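Local atomic coordinates of transcriptional regulator (Streptococcus dysgalactiae, PDB entry 4YV9), a protein that probably regulates transcription in quorum sensing, binding DNA through a helix-turn-helix domain and SHP pheromone through its helical-repeat domain. Residues F227-G232 / Y264-H269; H231-L236 / D245-A250; I253-Y256 / L262-S265. One frame throughout, in Å; residues are numbered along the deposited sequence.

Contact 1 of 3, residues F227-G232 / Y264-H269; sequences FLYVHG and YSYKEH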
loop_
_atom_site.group_PDB
_atom_site.type_symbol
_atom_site.label_atom_id
_atom_site.label_comp_id
_atom_site.label_asym_id
_atom_site.label_seq_id
_atom_site.Cartn_x
_atom_site.Cartn_y
_atom_site.Cartn_z
ATOM N N PHE B 227 11.764 6.013 -13.057
ATOM C CA PHE B 227 11.678 5.378 -14.373
ATOM C C PHE B 227 11.826 6.394 -15.510
ATOM O O PHE B 227 12.402 6.084 -16.547
ATOM C CB PHE B 227 10.361 4.618 -14.501
ATOM C CG PHE B 227 10.240 3.804 -15.762
ATOM C CD1 PHE B 227 11.217 2.882 -16.114
ATOM C CD2 PHE B 227 9.143 3.950 -16.585
ATOM C CE1 PHE B 227 11.103 2.132 -17.273
ATOM C CE2 PHE B 227 9.025 3.198 -17.746
ATOM C CZ PHE B 227 10.009 2.291 -18.084
ATOM N N LEU B 228 11.313 7.607 -15.323
ATOM C CA LEU B 228 11.538 8.667 -16.315
ATOM C C LEU B 228 13.040 8.875 -16.502
ATOM O O LEU B 228 13.527 9.021 -17.616
ATOM C CB LEU B 228 10.875 9.977 -15.878
ATOM C CG LEU B 228 11.074 11.196 -16.774
ATOM C CD1 LEU B 228 10.546 10.922 -18.168
ATOM C CD2 LEU B 228 10.350 12.375 -16.150
ATOM N N TYR B 229 13.772 8.857 -15.394
ATOM C CA TYR B 229 15.204 9.128 -15.446
ATOM C C TYR B 229 15.944 7.965 -16.094
ATOM O O TYR B 229 16.734 8.157 -16.995
ATOM C CB TYR B 229 15.767 9.387 -14.049
ATOM C CG TYR B 229 17.226 9.787 -14.087
ATOM C CD1 TYR B 229 18.231 8.822 -14.140
ATOM C CD2 TYR B 229 17.601 11.122 -14.073
ATOM C CE1 TYR B 229 19.561 9.173 -14.173
ATOM C CE2 TYR B 229 18.931 11.480 -14.103
ATOM C CZ TYR B 229 19.905 10.499 -14.158
ATOM O OH TYR B 229 21.227 10.850 -14.197
ATOM N N VAL B 230 15.641 6.759 -15.630
ATOM C CA VAL B 230 16.390 5.564 -15.983
ATOM C C VAL B 230 16.161 5.183 -17.437
ATOM O O VAL B 230 17.093 4.815 -18.161
ATOM C CB VAL B 230 15.980 4.393 -15.054
ATOM C CG1 VAL B 230 16.527 3.069 -15.574
ATOM C CG2 VAL B 230 16.445 4.671 -13.615
ATOM N N HIS B 231 14.907 5.282 -17.862
ATOM C CA HIS B 231 14.551 5.027 -19.248
ATOM C C HIS B 231 15.201 6.075 -20.159
ATOM O O HIS B 231 15.680 5.754 -21.244
ATOM C CB HIS B 231 13.027 5.023 -19.402
ATOM C CG HIS B 231 12.556 4.576 -20.748
ATOM N ND1 HIS B 231 11.310 4.896 -21.244
ATOM C CD2 HIS B 231 13.159 3.829 -21.703
ATOM C CE1 HIS B 231 11.171 4.374 -22.450
ATOM N NE2 HIS B 231 12.277 3.718 -22.750
ATOM N N GLY B 232 15.231 7.326 -19.706
ATOM C CA GLY B 232 15.911 8.375 -20.447
ATOM C C GLY B 232 17.375 8.015 -20.600
ATOM O O GLY B 232 17.980 8.225 -21.657
ATOM N N TYR B 264 20.029 15.697 -5.441
ATOM C CA TYR B 264 21.486 15.710 -5.423
ATOM C C TYR B 264 22.059 14.432 -6.016
ATOM O O TYR B 264 23.023 14.462 -6.787
ATOM C CB TYR B 264 22.028 15.886 -3.994
ATOM C CG TYR B 264 23.506 15.552 -3.905
ATOM C CD1 TYR B 264 24.471 16.497 -4.223
ATOM C CD2 TYR B 264 23.932 14.283 -3.526
ATOM C CE1 TYR B 264 25.822 16.189 -4.159
ATOM C CE2 TYR B 264 25.255 13.964 -3.467
ATOM C CZ TYR B 264 26.202 14.917 -3.787
ATOM O OH TYR B 264 27.525 14.594 -3.719
ATOM N N SER B 265 21.468 13.308 -5.635
ATOM C CA SER B 265 22.010 12.010 -5.991
ATOM C C SER B 265 21.853 11.734 -7.490
ATOM O O SER B 265 22.785 11.256 -8.139
ATOM C CB SER B 265 21.335 10.920 -5.160
ATOM O OG SER B 265 21.998 9.683 -5.319
ATOM N N TYR B 266 20.687 12.047 -8.050
ATOM C CA TYR B 266 20.499 11.845 -9.483
ATOM C C TYR B 266 21.236 12.896 -10.325
ATOM O O TYR B 266 21.700 12.599 -11.427
ATOM C CB TYR B 266 19.006 11.816 -9.822
ATOM C CG TYR B 266 18.417 10.453 -9.559
ATOM C CD1 TYR B 266 17.954 10.109 -8.301
ATOM C CD2 TYR B 266 18.378 9.490 -10.560
ATOM C CE1 TYR B 266 17.442 8.858 -8.048
ATOM C CE2 TYR B 266 17.873 8.241 -10.319
ATOM C CZ TYR B 266 17.403 7.927 -9.062
ATOM O OH TYR B 266 16.898 6.672 -8.823
ATOM N N LYS B 267 21.379 14.109 -9.799
ATOM C CA LYS B 267 22.081 15.159 -10.527
ATOM C C LYS B 267 23.567 14.818 -10.611
ATOM O O LYS B 267 24.250 15.166 -11.579
ATOM C CB LYS B 267 21.859 16.510 -9.847
ATOM C CG LYS B 267 22.523 17.710 -10.514
ATOM C CD LYS B 267 22.399 18.909 -9.583
ATOM C CE LYS B 267 22.918 20.196 -10.193
ATOM N NZ LYS B 267 23.141 21.233 -9.129
ATOM N N GLU B 268 24.057 14.113 -9.598
ATOM C CA GLU B 268 25.428 13.607 -9.592
ATOM C C GLU B 268 25.630 12.560 -10.695
ATOM O O GLU B 268 26.643 12.574 -11.397
ATOM C CB GLU B 268 25.760 13.014 -8.222
ATOM C CG GLU B 268 27.216 12.658 -8.008
ATOM C CD GLU B 268 28.067 13.870 -7.704
ATOM O OE1 GLU B 268 27.494 14.915 -7.333
ATOM O OE2 GLU B 268 29.307 13.780 -7.834
ATOM N N HIS B 269 24.661 11.656 -10.833
ATOM C CA HIS B 269 24.671 10.645 -11.895
ATOM C C HIS B 269 24.661 11.319 -13.260
ATOM O O HIS B 269 25.438 10.961 -14.147
ATOM C CB HIS B 269 23.468 9.703 -11.760
ATOM C CG HIS B 269 23.475 8.558 -12.729
ATOM N ND1 HIS B 269 23.314 8.725 -14.088
ATOM C CD2 HIS B 269 23.613 7.225 -12.530
ATOM C CE1 HIS B 269 23.360 7.547 -14.684
ATOM N NE2 HIS B 269 23.540 6.620 -13.761
#
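The ring of Tyr229 takes Tyr266 over one face and His269 at its edge. CD2 of Tyr266 stands over the centre of the tyrosine ring and comes within 3.6 Å of Tyr229 CD1. The two ring planes meet at 73° with centroids 5.0 Å apart, which defines a T-shaped pair in which Tyr266 supplies the edge and Tyr229 the face. Toward His269 the roles change: Tyr229 now turns its own edge to the imidazole face, in an offset edge-to-face pair with nearly perpendicular planes. The three rings form an aromatic cluster, and both ring pairs made by Tyr229 are edge-to-face.

Tyr229 reaches across because its CG lies anti to the backbone N (chi1 -175°), which carries the phenol away from helix 221-236 to the backbone of helix 260-273. Its OH ends 3.0 Å from His269 ND1, which donates a weak hydrogen bond bent to 120° at the hydrogen. The same OH lies 3.3 Å from the backbone O of Tyr266. Around this pair of helices, Met247 and Ala250 of helix 242-256 also pack on Tyr229, while Tyr266 extends the aromatic contact to Phe254 and the rings of His269 and Tyr233 meet edge-to-face.

Tyr229 and Tyr266 are both buried, so the cluster joins two helices of the C-terminal helical-repeat domain through its interior. Dispersion, and the edge of Tyr266 directed at the pi face of Tyr229, probably supply most of the attraction. The His269 pair adds a polar contact between imidazole nitrogen and phenol oxygen; if ND1 is the donor, the histidine carries a proton there.

Contact 2 of 3, residues H231-L236 / D245-A250; sequences HGYYKL and DDMRQA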
loop_
_atom_site.group_PDB
_atom_site.type_symbol
_atom_site.label_atom_id
_atom_site.label_comp_id
_atom_site.label_asym_id
_atom_site.label_seq_id
_atom_site.Cartn_x
_atom_site.Cartn_y
_atom_site.Cartn_z
ATOM N N HIS B 231 14.907 5.282 -17.862
ATOM C CA HIS B 231 14.551 5.027 -19.248
ATOM C C HIS B 231 15.201 6.075 -20.159
ATOM O O HIS B 231 15.680 5.754 -21.244
ATOM C CB HIS B 231 13.027 5.023 -19.402
ATOM C CG HIS B 231 12.556 4.576 -20.748
ATOM N ND1 HIS B 231 11.310 4.896 -21.244
ATOM C CD2 HIS B 231 13.159 3.829 -21.703
ATOM C CE1 HIS B 231 11.171 4.374 -22.450
ATOM N NE2 HIS B 231 12.277 3.718 -22.750
ATOM N N GLY B 232 15.231 7.326 -19.706
ATOM C CA GLY B 232 15.911 8.375 -20.447
ATOM C C GLY B 232 17.375 8.015 -20.600
ATOM O O GLY B 232 17.980 8.225 -21.657
ATOM N N TYR B 233 17.934 7.446 -19.535
ATOM C CA TYR B 233 19.327 7.004 -19.518
ATOM C C TYR B 233 19.547 5.881 -20.534
ATOM O O TYR B 233 20.547 5.865 -21.260
ATOM C CB TYR B 233 19.703 6.562 -18.100
ATOM C CG TYR B 233 21.083 5.962 -17.921
ATOM C CD1 TYR B 233 22.212 6.563 -18.465
ATOM C CD2 TYR B 233 21.254 4.804 -17.166
ATOM C CE1 TYR B 233 23.473 6.014 -18.281
ATOM C CE2 TYR B 233 22.505 4.253 -16.972
ATOM C CZ TYR B 233 23.608 4.855 -17.535
ATOM O OH TYR B 233 24.846 4.292 -17.342
ATOM N N TYR B 234 18.595 4.958 -20.595
ATOM C CA TYR B 234 18.597 3.911 -21.612
ATOM C C TYR B 234 18.519 4.506 -23.012
ATOM O O TYR B 234 19.220 4.063 -23.917
ATOM C CB TYR B 234 17.433 2.948 -21.377
ATOM C CG TYR B 234 17.089 2.060 -22.550
ATOM C CD1 TYR B 234 17.791 0.889 -22.785
ATOM C CD2 TYR B 234 16.046 2.385 -23.407
ATOM C CE1 TYR B 234 17.472 0.071 -23.834
ATOM C CE2 TYR B 234 15.714 1.567 -24.468
ATOM C CZ TYR B 234 16.431 0.410 -24.677
ATOM O OH TYR B 234 16.116 -0.413 -25.732
ATOM N N LYS B 235 17.661 5.510 -23.180
ATOM C CA LYS B 235 17.497 6.183 -24.467
ATOM C C LYS B 235 18.790 6.869 -24.886
ATOM O O LYS B 235 19.195 6.801 -26.054
ATOM C CB LYS B 235 16.366 7.212 -24.409
ATOM C CG LYS B 235 14.974 6.627 -24.274
ATOM C CD LYS B 235 13.932 7.732 -24.310
ATOM C CE LYS B 235 12.608 7.264 -23.739
ATOM N NZ LYS B 235 11.583 8.342 -23.781
ATOM N N LEU B 236 19.427 7.536 -23.926
ATOM C CA LEU B 236 20.686 8.217 -24.183
ATOM C C LEU B 236 21.744 7.236 -24.667
ATOM O O LEU B 236 22.392 7.471 -25.683
ATOM C CB LEU B 236 21.181 8.942 -22.929
ATOM C CG LEU B 236 22.555 9.600 -23.079
ATOM C CD1 LEU B 236 22.581 10.510 -24.296
ATOM C CD2 LEU B 236 22.921 10.377 -21.827
ATOM N N ASP B 245 16.586 15.041 -22.126
ATOM C CA ASP B 245 15.425 15.830 -21.726
ATOM C C ASP B 245 14.640 15.092 -20.638
ATOM O O ASP B 245 14.234 15.682 -19.637
ATOM C CB ASP B 245 14.520 16.123 -22.920
ATOM C CG ASP B 245 15.205 16.957 -23.985
ATOM O OD1 ASP B 245 16.139 17.721 -23.642
ATOM O OD2 ASP B 245 14.808 16.846 -25.168
ATOM N N ASP B 246 14.439 13.796 -20.831
ATOM C CA ASP B 246 13.734 12.996 -19.829
ATOM C C ASP B 246 14.439 13.037 -18.472
ATOM O O ASP B 246 13.793 13.221 -17.435
ATOM C CB ASP B 246 13.590 11.554 -20.299
ATOM C CG ASP B 246 12.654 11.426 -21.488
ATOM O OD1 ASP B 246 11.971 12.422 -21.824
ATOM O OD2 ASP B 246 12.593 10.326 -22.074
HETATM N N MSE B 247 15.764 12.893 -18.480
HETATM C CA MSE B 247 16.525 12.897 -17.236
HETATM C C MSE B 247 16.438 14.259 -16.554
HETATM O O MSE B 247 16.287 14.337 -15.327
HETATM C CB MSE B 247 17.989 12.515 -17.490
HETATM C CG MSE B 247 18.181 11.049 -17.878
HETATM SE SE MSE B 247 19.906 10.672 -18.747
HETATM C CE MSE B 247 20.885 9.993 -17.225
ATOM N N ARG B 248 16.534 15.335 -17.337
ATOM C CA ARG B 248 16.438 16.676 -16.756
ATOM C C ARG B 248 15.038 16.938 -16.171
ATOM O O ARG B 248 14.909 17.612 -15.156
ATOM C CB ARG B 248 16.798 17.741 -17.788
ATOM C CG ARG B 248 18.295 18.020 -17.839
ATOM C CD ARG B 248 18.653 19.006 -18.945
ATOM N NE ARG B 248 18.083 18.586 -20.222
ATOM C CZ ARG B 248 18.603 18.881 -21.408
ATOM N NH1 ARG B 248 19.712 19.609 -21.491
ATOM N NH2 ARG B 248 18.010 18.448 -22.511
ATOM N N GLN B 249 13.998 16.403 -16.812
ATOM C CA GLN B 249 12.635 16.512 -16.279
ATOM C C GLN B 249 12.495 15.795 -14.934
ATOM O O GLN B 249 11.890 16.320 -13.991
ATOM C CB GLN B 249 11.620 15.953 -17.285
ATOM C CG GLN B 249 11.471 16.825 -18.538
ATOM C CD GLN B 249 10.624 16.158 -19.598
ATOM O OE1 GLN B 249 10.105 15.074 -19.382
ATOM N NE2 GLN B 249 10.478 16.806 -20.746
ATOM N N ALA B 250 13.068 14.600 -14.839
ATOM C CA ALA B 250 13.036 13.857 -13.581
ATOM C C ALA B 250 13.730 14.641 -12.482
ATOM O O ALA B 250 13.239 14.686 -11.358
ATOM C CB ALA B 250 13.674 12.484 -13.739
#
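Lys235 NZ meets Asp246 OD2 at 2.8 Å, a salt bridge that is also a hydrogen bond, with the ammonium approaching nearly along the C-O axis of the carboxylate. The two side chains cross at about a right angle. Beside them Gly232 brings the backbones together: its CA lies 3.9 Å from Asp246 CB, and the CA atoms of these two residues are 5.1 Å apart. Gly232, having no side chain, lets the backbones come this close.

The next group is apolar. Met247, present as selenomethionine, lays its SE against the backbone of Gly232 and Tyr233, and its CE reaches 3.7 Å from Tyr233 CB. A bend at chi3 (99°) turns that methyl toward the base of the tyrosine, whereas Leu236 CD2 touches SE more loosely, at 4.3 Å.

Several features position these groups. Lys235 is extended beyond CG, and its CE passes 3.5 Å above the plane of the His231 ring, offset toward the rim, on the way to Asp246. The phenol of Tyr233 leads away from the interface, where its OH hydrogen-bonds Asp197 OD1 and its ring meets that of His269 edge-to-face.

Over these short segments the helix axes approach to 8.3 Å and run at 157°, so helices 221-236 and 242-256 form an antiparallel helical hairpin, consistent with the TPR-like family of the domain. Helix 260-273 packs against the hairpin, with Tyr270 on Met247 and Glu273 on Tyr233. Helix 201-215 packs on His231 and Tyr234, and Tyr256 of the second subunit reaches Gln249.

Contact 3 of 3, residues I253-Y256 / L262-S265; sequences IFKY and LYYS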
loop_
_atom_site.group_PDB
_atom_site.type_symbol
_atom_site.label_atom_id
_atom_site.label_comp_id
_atom_site.label_asym_id
_atom_site.label_seq_id
_atom_site.Cartn_x
_atom_site.Cartn_y
_atom_site.Cartn_z
ATOM N N ILE B 253 11.497 17.294 -11.160
ATOM C CA ILE B 253 10.457 16.737 -10.285
ATOM C C ILE B 253 10.980 16.612 -8.839
ATOM O O ILE B 253 10.366 17.131 -7.907
ATOM C CB ILE B 253 9.962 15.363 -10.808
ATOM C CG1 ILE B 253 9.239 15.557 -12.141
ATOM C CG2 ILE B 253 9.021 14.704 -9.806
ATOM C CD1 ILE B 253 8.789 14.285 -12.810
ATOM N N PHE B 254 12.116 15.940 -8.653
ATOM C CA PHE B 254 12.750 15.851 -7.330
ATOM C C PHE B 254 12.909 17.242 -6.710
ATOM O O PHE B 254 12.608 17.455 -5.534
ATOM C CB PHE B 254 14.131 15.186 -7.416
ATOM C CG PHE B 254 14.104 13.729 -7.779
ATOM C CD1 PHE B 254 13.169 12.864 -7.222
ATOM C CD2 PHE B 254 15.034 13.216 -8.672
ATOM C CE1 PHE B 254 13.163 11.513 -7.555
ATOM C CE2 PHE B 254 15.026 11.874 -9.015
ATOM C CZ PHE B 254 14.093 11.018 -8.455
ATOM N N LYS B 255 13.403 18.178 -7.520
ATOM C CA LYS B 255 13.627 19.555 -7.101
ATOM C C LYS B 255 12.344 20.223 -6.627
ATOM O O LYS B 255 12.274 20.737 -5.509
ATOM C CB LYS B 255 14.224 20.358 -8.252
ATOM C CG LYS B 255 14.643 21.771 -7.894
ATOM C CD LYS B 255 15.069 22.490 -9.167
ATOM C CE LYS B 255 15.445 23.934 -8.928
ATOM N NZ LYS B 255 15.770 24.592 -10.229
ATOM N N TYR B 256 11.333 20.191 -7.493
ATOM C CA TYR B 256 10.052 20.818 -7.222
ATOM C C TYR B 256 9.411 20.251 -5.953
ATOM O O TYR B 256 8.755 20.983 -5.229
ATOM C CB TYR B 256 9.097 20.647 -8.426
ATOM C CG TYR B 256 9.475 21.449 -9.659
ATOM C CD1 TYR B 256 10.476 22.416 -9.609
ATOM C CD2 TYR B 256 8.825 21.246 -10.878
ATOM C CE1 TYR B 256 10.823 23.154 -10.730
ATOM C CE2 TYR B 256 9.163 21.987 -12.007
ATOM C CZ TYR B 256 10.168 22.936 -11.929
ATOM O OH TYR B 256 10.516 23.678 -13.042
ATOM N N LEU B 262 17.458 13.101 -3.148
ATOM C CA LEU B 262 17.250 12.457 -4.435
ATOM C C LEU B 262 17.726 13.358 -5.561
ATOM O O LEU B 262 18.382 12.900 -6.494
ATOM C CB LEU B 262 15.769 12.096 -4.624
ATOM C CG LEU B 262 15.371 10.814 -3.893
ATOM C CD1 LEU B 262 13.850 10.645 -3.806
ATOM C CD2 LEU B 262 15.996 9.627 -4.609
ATOM N N TYR B 263 17.394 14.644 -5.465
ATOM C CA TYR B 263 17.834 15.617 -6.461
ATOM C C TYR B 263 19.343 15.595 -6.582
ATOM O O TYR B 263 19.873 15.469 -7.684
ATOM C CB TYR B 263 17.344 17.026 -6.110
ATOM C CG TYR B 263 17.767 18.086 -7.111
ATOM C CD1 TYR B 263 17.430 17.972 -8.450
ATOM C CD2 TYR B 263 18.484 19.207 -6.708
ATOM C CE1 TYR B 263 17.810 18.933 -9.370
ATOM C CE2 TYR B 263 18.877 20.181 -7.626
ATOM C CZ TYR B 263 18.530 20.036 -8.957
ATOM O OH TYR B 263 18.899 20.985 -9.886
ATOM N N TYR B 264 20.029 15.697 -5.441
ATOM C CA TYR B 264 21.486 15.710 -5.423
ATOM C C TYR B 264 22.059 14.432 -6.016
ATOM O O TYR B 264 23.023 14.462 -6.787
ATOM C CB TYR B 264 22.028 15.886 -3.994
ATOM C CG TYR B 264 23.506 15.552 -3.905
ATOM C CD1 TYR B 264 24.471 16.497 -4.223
ATOM C CD2 TYR B 264 23.932 14.283 -3.526
ATOM C CE1 TYR B 264 25.822 16.189 -4.159
ATOM C CE2 TYR B 264 25.255 13.964 -3.467
ATOM C CZ TYR B 264 26.202 14.917 -3.787
ATOM O OH TYR B 264 27.525 14.594 -3.719
ATOM N N SER B 265 21.468 13.308 -5.635
ATOM C CA SER B 265 22.010 12.010 -5.991
ATOM C C SER B 265 21.853 11.734 -7.490
ATOM O O SER B 265 22.785 11.256 -8.139
ATOM C CB SER B 265 21.335 10.920 -5.160
ATOM O OG SER B 265 21.998 9.683 -5.319
#
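Phe254 and Leu262 meet obliquely, with CB of the leucine placed over one face of the phenylalanine ring. That carbon is 3.9 Å from the ring centroid and only 16° off the ring normal, which meets the geometry of a CH-pi contact. Leu262 CD1 extends the same contact along the ring, coming within 3.9 Å of Phe254 CE1. The phenylalanine is brought to this position with CG beside the backbone N and anti to the carbonyl carbon (chi1 -68°).

One residue further along each helix the roles are exchanged. Here the aromatic face belongs to Tyr263, and Lys255 CB stands over it, 4.1 Å from the ring centroid and 17° off the normal. Lys255 and Tyr263 lie side by side, pointing the same way: the lysine chain is extended, and its CD passes 4.2 Å from Tyr263 OH. Between the two CH-pi contacts the helices come close at their side-chain bases, with Phe254 CB 3.9 Å from Tyr263 CB.

Helices 242-256 and 260-273 are consecutive in the TPR-clan C-terminal domain and pack here across their short connection, beside both the bound peptide and the second subunit. Phe221 of the second subunit reaches Phe254 and Leu262, and a modified side chain of the peptide rests on Leu262.

No hydrogen bond links the two segments, so cohesion probably comes from dispersion and the two CH-pi contacts. The side chains of the buried half, Phe254 and Leu262, are hydrocarbon, whereas the other half uses the aliphatic part of exposed Lys255 and carries its ammonium away from the opposing helix.

How the contacts relate
The three contacts join helices 221-236, 242-256 and 260-273 pairwise. Contact 1 is buried and aromatic; contacts 2 and 3 are partly buried, combining apolar packing with a salt bridge in contact 2 and the alkyl chain of an exposed lysine in contact 3. Contacts 1 and 2 share His231 and Gly232, their centres about 7 Å apart, and Leu228 CG packs 3.5 Å from Asp246 O. Contacts 1 and 3 share Tyr264 and Ser265, and Tyr266 CD1 lies 3.5 Å from Phe254 CE2. Contacts 2 and 3 use successive parts of helix 242-256, with centres about 14 Å apart and no direct touch.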